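Local structure of beta sliding clamp (Bartonella birtlesii LL-WM9, 6DEG) at residues I168-V173 / D202-V207; D176-R181 / M195-G200. The protein probably tethers DNA polymerases and other proteins to DNA and gives them processivity, as a ring-shaped head-to-tail homodimer around the duplex. One frame throughout, in Å; residues are numbered along the deposited sequence.

Interaction 1. Residues I168-V173 / D202-V207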
loop_
_atom_site.group_PDB
_atom_site.type_symbol
_atom_site.label_atom_id
_atom_site.label_comp_id
_atom_site.label_asym_id
_atom_site.label_seq_id
_atom_site.Cartn_x
_atom_site.Cartn_y
_atom_site.Cartn_z
ATOM N N ILE B 168 -5.936 -27.848 -0.770
ATOM C CA ILE B 168 -7.292 -28.161 -1.216
ATOM C C ILE B 168 -7.288 -29.432 -2.064
ATOM O O ILE B 168 -6.330 -29.703 -2.799
ATOM C CB ILE B 168 -7.928 -26.978 -1.979
ATOM C CG1 ILE B 168 -7.427 -26.901 -3.415
ATOM C CG2 ILE B 168 -7.628 -25.664 -1.279
ATOM C CD1 ILE B 168 -8.479 -26.406 -4.368
ATOM N N TYR B 169 -8.356 -30.225 -1.934
ATOM C CA TYR B 169 -8.476 -31.541 -2.557
ATOM C C TYR B 169 -8.993 -31.428 -3.991
ATOM O O TYR B 169 -10.042 -30.823 -4.235
ATOM C CB TYR B 169 -9.409 -32.425 -1.730
ATOM C CG TYR B 169 -9.480 -33.866 -2.174
ATOM C CD1 TYR B 169 -8.450 -34.445 -2.905
ATOM C CD2 TYR B 169 -10.583 -34.649 -1.867
ATOM C CE1 TYR B 169 -8.519 -35.760 -3.312
ATOM C CE2 TYR B 169 -10.660 -35.968 -2.273
ATOM C CZ TYR B 169 -9.626 -36.518 -2.995
ATOM O OH TYR B 169 -9.696 -37.830 -3.401
ATOM N N PHE B 170 -8.267 -32.037 -4.926
ATOM C CA PHE B 170 -8.552 -31.977 -6.358
ATOM C C PHE B 170 -8.946 -33.364 -6.855
ATOM O O PHE B 170 -8.101 -34.263 -6.914
ATOM C CB PHE B 170 -7.325 -31.461 -7.107
ATOM C CG PHE B 170 -7.578 -31.124 -8.548
ATOM C CD1 PHE B 170 -8.743 -30.491 -8.932
ATOM C CD2 PHE B 170 -6.641 -31.435 -9.517
ATOM C CE1 PHE B 170 -8.969 -30.168 -10.253
ATOM C CE2 PHE B 170 -6.864 -31.121 -10.845
ATOM C CZ PHE B 170 -8.031 -30.489 -11.214
ATOM N N HIS B 171 -10.211 -33.539 -7.233
ATOM C CA HIS B 171 -10.694 -34.855 -7.634
ATOM C C HIS B 171 -11.944 -34.703 -8.494
ATOM O O HIS B 171 -12.477 -33.605 -8.670
ATOM C CB HIS B 171 -10.996 -35.718 -6.410
ATOM C CG HIS B 171 -12.170 -35.233 -5.623
ATOM N ND1 HIS B 171 -12.060 -34.271 -4.643
ATOM C CD2 HIS B 171 -13.483 -35.556 -5.688
ATOM C CE1 HIS B 171 -13.252 -34.032 -4.128
ATOM N NE2 HIS B 171 -14.134 -34.799 -4.745
ATOM N N ILE B 172 -12.418 -35.835 -9.012
ATOM C CA ILE B 172 -13.645 -35.913 -9.791
ATOM C C ILE B 172 -14.608 -36.837 -9.067
ATOM O O ILE B 172 -14.201 -37.796 -8.401
ATOM C CB ILE B 172 -13.395 -36.426 -11.226
ATOM C CG1 ILE B 172 -12.143 -35.785 -11.814
ATOM C CG2 ILE B 172 -14.607 -36.176 -12.117
ATOM C CD1 ILE B 172 -10.962 -36.719 -11.837
ATOM N N VAL B 173 -15.895 -36.557 -9.217
ATOM C CA VAL B 173 -16.950 -37.408 -8.689
ATOM C C VAL B 173 -17.693 -38.008 -9.871
ATOM O O VAL B 173 -18.097 -37.289 -10.794
ATOM C CB VAL B 173 -17.894 -36.635 -7.754
ATOM C CG1 VAL B 173 -17.259 -36.496 -6.385
ATOM C CG2 VAL B 173 -18.189 -35.269 -8.320
ATOM N N ASP B 202 -10.889 -38.680 -17.406
ATOM C CA ASP B 202 -11.150 -40.037 -16.950
ATOM C C ASP B 202 -9.832 -40.733 -16.635
ATOM O O ASP B 202 -8.951 -40.850 -17.495
ATOM C CB ASP B 202 -11.918 -40.794 -18.028
ATOM C CG ASP B 202 -13.065 -39.983 -18.592
ATOM O OD1 ASP B 202 -14.187 -40.523 -18.690
ATOM O OD2 ASP B 202 -12.847 -38.796 -18.923
ATOM N N GLY B 203 -9.700 -41.178 -15.391
ATOM C CA GLY B 203 -8.490 -41.770 -14.884
ATOM C C GLY B 203 -7.655 -40.860 -14.007
ATOM O O GLY B 203 -6.780 -41.358 -13.290
ATOM N N MET B 204 -7.887 -39.550 -14.045
ATOM C CA MET B 204 -7.189 -38.654 -13.127
ATOM C C MET B 204 -7.651 -38.948 -11.702
ATOM O O MET B 204 -8.857 -39.106 -11.467
ATOM C CB MET B 204 -7.445 -37.191 -13.483
ATOM C CG MET B 204 -6.615 -36.206 -12.669
ATOM S SD MET B 204 -7.582 -35.209 -11.522
ATOM C CE MET B 204 -8.541 -34.224 -12.666
ATOM N N PRO B 205 -6.743 -39.055 -10.735
ATOM C CA PRO B 205 -7.166 -39.420 -9.377
ATOM C C PRO B 205 -7.529 -38.223 -8.513
ATOM O O PRO B 205 -8.099 -37.236 -8.989
ATOM C CB PRO B 205 -5.940 -40.150 -8.823
ATOM C CG PRO B 205 -4.789 -39.511 -9.522
ATOM C CD PRO B 205 -5.277 -39.021 -10.868
ATOM N N GLY B 206 -7.220 -38.328 -7.224
ATOM C CA GLY B 206 -7.444 -37.255 -6.279
ATOM C C GLY B 206 -6.177 -36.833 -5.563
ATOM O O GLY B 206 -5.522 -37.655 -4.916
ATOM N N VAL B 207 -5.812 -35.556 -5.677
ATOM C CA VAL B 207 -4.559 -35.052 -5.134
ATOM C C VAL B 207 -4.831 -33.794 -4.317
ATOM O O VAL B 207 -5.880 -33.156 -4.443
ATOM C CB VAL B 207 -3.528 -34.763 -6.243
ATOM C CG1 VAL B 207 -2.968 -36.067 -6.792
ATOM C CG2 VAL B 207 -4.168 -33.946 -7.346
#

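Interaction 2. Residues D176-R181 / M195-G200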
loop_
_atom_site.group_PDB
_atom_site.type_symbol
_atom_site.label_atom_id
_atom_site.label_comp_id
_atom_site.label_asym_id
_atom_site.label_seq_id
_atom_site.Cartn_x
_atom_site.Cartn_y
_atom_site.Cartn_z
ATOM N N ASP B 176 -22.743 -40.247 -12.908
ATOM C CA ASP B 176 -23.245 -40.440 -14.268
ATOM C C ASP B 176 -22.659 -39.378 -15.189
ATOM O O ASP B 176 -22.079 -39.703 -16.229
ATOM C CB ASP B 176 -24.777 -40.416 -14.311
ATOM N N VAL B 177 -22.803 -38.110 -14.814
ATOM C CA VAL B 177 -22.091 -37.003 -15.440
ATOM C C VAL B 177 -20.880 -36.689 -14.574
ATOM O O VAL B 177 -21.028 -36.300 -13.408
ATOM C CB VAL B 177 -22.993 -35.770 -15.600
ATOM N N LEU B 178 -19.684 -36.889 -15.126
ATOM C CA LEU B 178 -18.465 -36.573 -14.395
ATOM C C LEU B 178 -18.489 -35.124 -13.944
ATOM O O LEU B 178 -18.804 -34.222 -14.724
ATOM C CB LEU B 178 -17.235 -36.820 -15.267
ATOM C CG LEU B 178 -16.692 -38.241 -15.347
ATOM C CD1 LEU B 178 -15.384 -38.257 -16.123
ATOM C CD2 LEU B 178 -16.500 -38.795 -13.951
ATOM N N LYS B 179 -18.146 -34.897 -12.680
ATOM C CA LYS B 179 -18.087 -33.552 -12.131
ATOM C C LYS B 179 -16.707 -33.334 -11.539
ATOM O O LYS B 179 -16.331 -33.996 -10.568
ATOM C CB LYS B 179 -19.175 -33.331 -11.075
ATOM C CG LYS B 179 -20.567 -33.189 -11.655
ATOM C CD LYS B 179 -20.639 -31.968 -12.552
ATOM C CE LYS B 179 -22.057 -31.720 -13.034
ATOM N NZ LYS B 179 -22.193 -30.409 -13.733
ATOM N N LEU B 180 -15.959 -32.415 -12.133
ATOM C CA LEU B 180 -14.689 -32.000 -11.565
ATOM C C LEU B 180 -14.969 -31.133 -10.344
ATOM O O LEU B 180 -15.676 -30.121 -10.438
ATOM C CB LEU B 180 -13.872 -31.247 -12.607
ATOM C CG LEU B 180 -12.558 -30.629 -12.148
ATOM C CD1 LEU B 180 -11.819 -31.611 -11.264
ATOM C CD2 LEU B 180 -11.712 -30.272 -13.355
ATOM N N ARG B 181 -14.436 -31.536 -9.196
ATOM C CA ARG B 181 -14.807 -30.942 -7.922
ATOM C C ARG B 181 -13.574 -30.470 -7.171
ATOM O O ARG B 181 -12.543 -31.148 -7.166
ATOM C CB ARG B 181 -15.589 -31.942 -7.068
ATOM C CG ARG B 181 -15.791 -31.499 -5.639
ATOM C CD ARG B 181 -16.696 -32.454 -4.930
ATOM N NE ARG B 181 -17.966 -32.595 -5.628
ATOM C CZ ARG B 181 -18.877 -33.515 -5.335
ATOM N NH1 ARG B 181 -18.658 -34.378 -4.353
ATOM N NH2 ARG B 181 -20.009 -33.572 -6.023
ATOM N N MET B 195 -17.901 -28.714 -11.417
ATOM C CA MET B 195 -17.937 -28.278 -12.805
ATOM C C MET B 195 -17.975 -29.493 -13.717
ATOM O O MET B 195 -17.442 -30.554 -13.383
ATOM C CB MET B 195 -16.726 -27.407 -13.143
ATOM C CG MET B 195 -16.701 -26.916 -14.572
ATOM S SD MET B 195 -15.039 -26.535 -15.137
ATOM C CE MET B 195 -14.095 -27.711 -14.182
ATOM N N GLU B 196 -18.619 -29.328 -14.871
ATOM C CA GLU B 196 -18.666 -30.378 -15.881
ATOM C C GLU B 196 -17.258 -30.714 -16.360
ATOM O O GLU B 196 -16.516 -29.832 -16.801
ATOM C CB GLU B 196 -19.547 -29.937 -17.047
ATOM C CG GLU B 196 -21.013 -30.313 -16.873
ATOM C CD GLU B 196 -21.776 -30.349 -18.183
ATOM O OE1 GLU B 196 -21.170 -30.685 -19.221
ATOM O OE2 GLU B 196 -22.987 -30.044 -18.170
ATOM N N ALA B 197 -16.889 -31.991 -16.256
ATOM C CA ALA B 197 -15.522 -32.405 -16.526
ATOM C C ALA B 197 -15.220 -32.407 -18.027
ATOM O O ALA B 197 -16.091 -32.707 -18.850
ATOM C CB ALA B 197 -15.256 -33.793 -15.944
ATOM N N PRO B 198 -13.977 -32.096 -18.400
ATOM C CA PRO B 198 -13.599 -32.047 -19.821
ATOM C C PRO B 198 -13.012 -33.358 -20.338
ATOM O O PRO B 198 -13.047 -34.395 -19.670
ATOM C CB PRO B 198 -12.560 -30.913 -19.876
ATOM C CG PRO B 198 -12.333 -30.469 -18.439
ATOM C CD PRO B 198 -12.994 -31.429 -17.533
ATOM N N SER B 199 -12.624 -33.363 -21.609
ATOM C CA SER B 199 -11.979 -34.537 -22.189
ATOM C C SER B 199 -10.634 -34.793 -21.510
ATOM O O SER B 199 -9.925 -33.862 -21.126
ATOM C CB SER B 199 -11.764 -34.342 -23.702
ATOM O OG SER B 199 -12.916 -33.852 -24.365
ATOM N N GLY B 200 -10.273 -36.069 -21.391
ATOM C CA GLY B 200 -8.994 -36.461 -20.832
ATOM C C GLY B 200 -8.934 -36.537 -19.323
ATOM O O GLY B 200 -7.854 -36.786 -18.770
#

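Interaction 1. Residues I168-V173 / D202-V207
Phe170 and Val207 form an antiparallel hydrogen-bonded pair, a compact example of how a loop passes into a strand where it first pairs with its neighbour. Phe170 N donates to Val207 O at 2.7 Å, almost in line with that carbonyl. The return bond, Val207 N to Phe170 O at 2.9 Å, is less straight, its donor tilted 20° from the carbonyl plane. The side chains of the pair lie side by side on the same face, where Phe170 CB meets Val207 CG2.

Upstream of the bridge, Met204 supplies the packing. Its CB lies 3.9 Å from Ile172 CD1. With CG anti to the backbone N (chi1 -173°), the chain sets out toward strand 167-174, then bends at chi2 and chi3. The bends leave SD beside Ile172 CD1 and 4.7 Å from the centroid of the Phe170 ring, an oblique Met-aromatic contact. CE, the tip, is wedged between the two residues, 3.6 Å from Ile172 CD1 and 4.0 Å from Phe170 CE2. Ile172 CD1 also presses close to Met204 O.

Beyond the apolar group, Tyr169 turns the edge of its ring to the loop, its CE1 3.4 Å from Gly206 C. Without a side chain, Gly206 lets the phenol lie alongside its backbone. One face of that ring receives His171 ND1, while His171 NE2 is hydrogen-bonded to Tyr259 OH.

Within the central domain, strand 167-174 is thus flanked by strand 178-186 and by strand 207-210, which begins at Val207, pairs again through Ile168 and Ile209, and leads into helix 211-222. Met204 and Val207 reach Leu233 of strand 228-233, and Met204 also touches Phe138 of strand 136-141, so Met204 and Val207 pack against strands of a second sheet.

Interaction 2. Residues D176-R181 / M195-G200
Leu180 and Met195 meet through both backbone and side chain near the open end of a beta hairpin, illustrating how a hairpin pairs by backbone and packs by side chain at the same residues. Three backbone hydrogen bonds join the chains. Leu180 N donates to Met195 O at 2.7 Å, nearly aligned with the carbonyl although the N-H...O angle is only 133°. Met195 N to Leu180 O is weak, as is Ala197 N to Leu178 O at 3.3 Å, where strand 189-196 has already given way to loop.

The apolar contacts are of two sorts. Leu180 and Met195 run side by side on one face; Met195 sends CG out anti to its own N (chi1 -180°), and the bend at chi3 brings CE to 3.6 Å from Leu180 CD2. Further along, the CB atoms of Leu178 and Ala197 touch at 3.7 Å.

On the face bearing Lys179 and Glu196, a non-hydrogen-bonded pair, the contact is made by the long chain of Lys179. It bends at chi2, laying CD across Met195 O and bringing NZ to 3.4 Å from Glu196 CG. NZ stays 4.5 Å from Glu196 OE2, so the opposite charges attract at most without a salt bridge.

Met195 packs against Lys144 and Leu148 of helix 142-150, and Leu180 against Phe170. Strand 178-186 of the hairpin has strand 167-174 on its other side, and strand 189-196 has strand 372-376.

In the fold
Followed from the N terminus, after strand 136-141 and helix 142-150 the chain runs along strand 167-174, turns back as strand 178-186 and returns as strand 189-196. Interaction 2 closes this second hairpin; interaction 1 then brings the loop at 202-207 back to strand 167-174, so that interaction 2 is nested inside the larger loop. The two meet where strands 167-174 and 178-186 are neighbours: His171 O with Arg181 N and Val173 N with Lys179 O are probable hydrogen bonds. With that pairing, the two contacts account for the order 207-210, 167-174, 178-186, 189-196, binding strand 207-210, outermost within this chain, just before helix 211-222, to the hairpin that packs on helix 142-150.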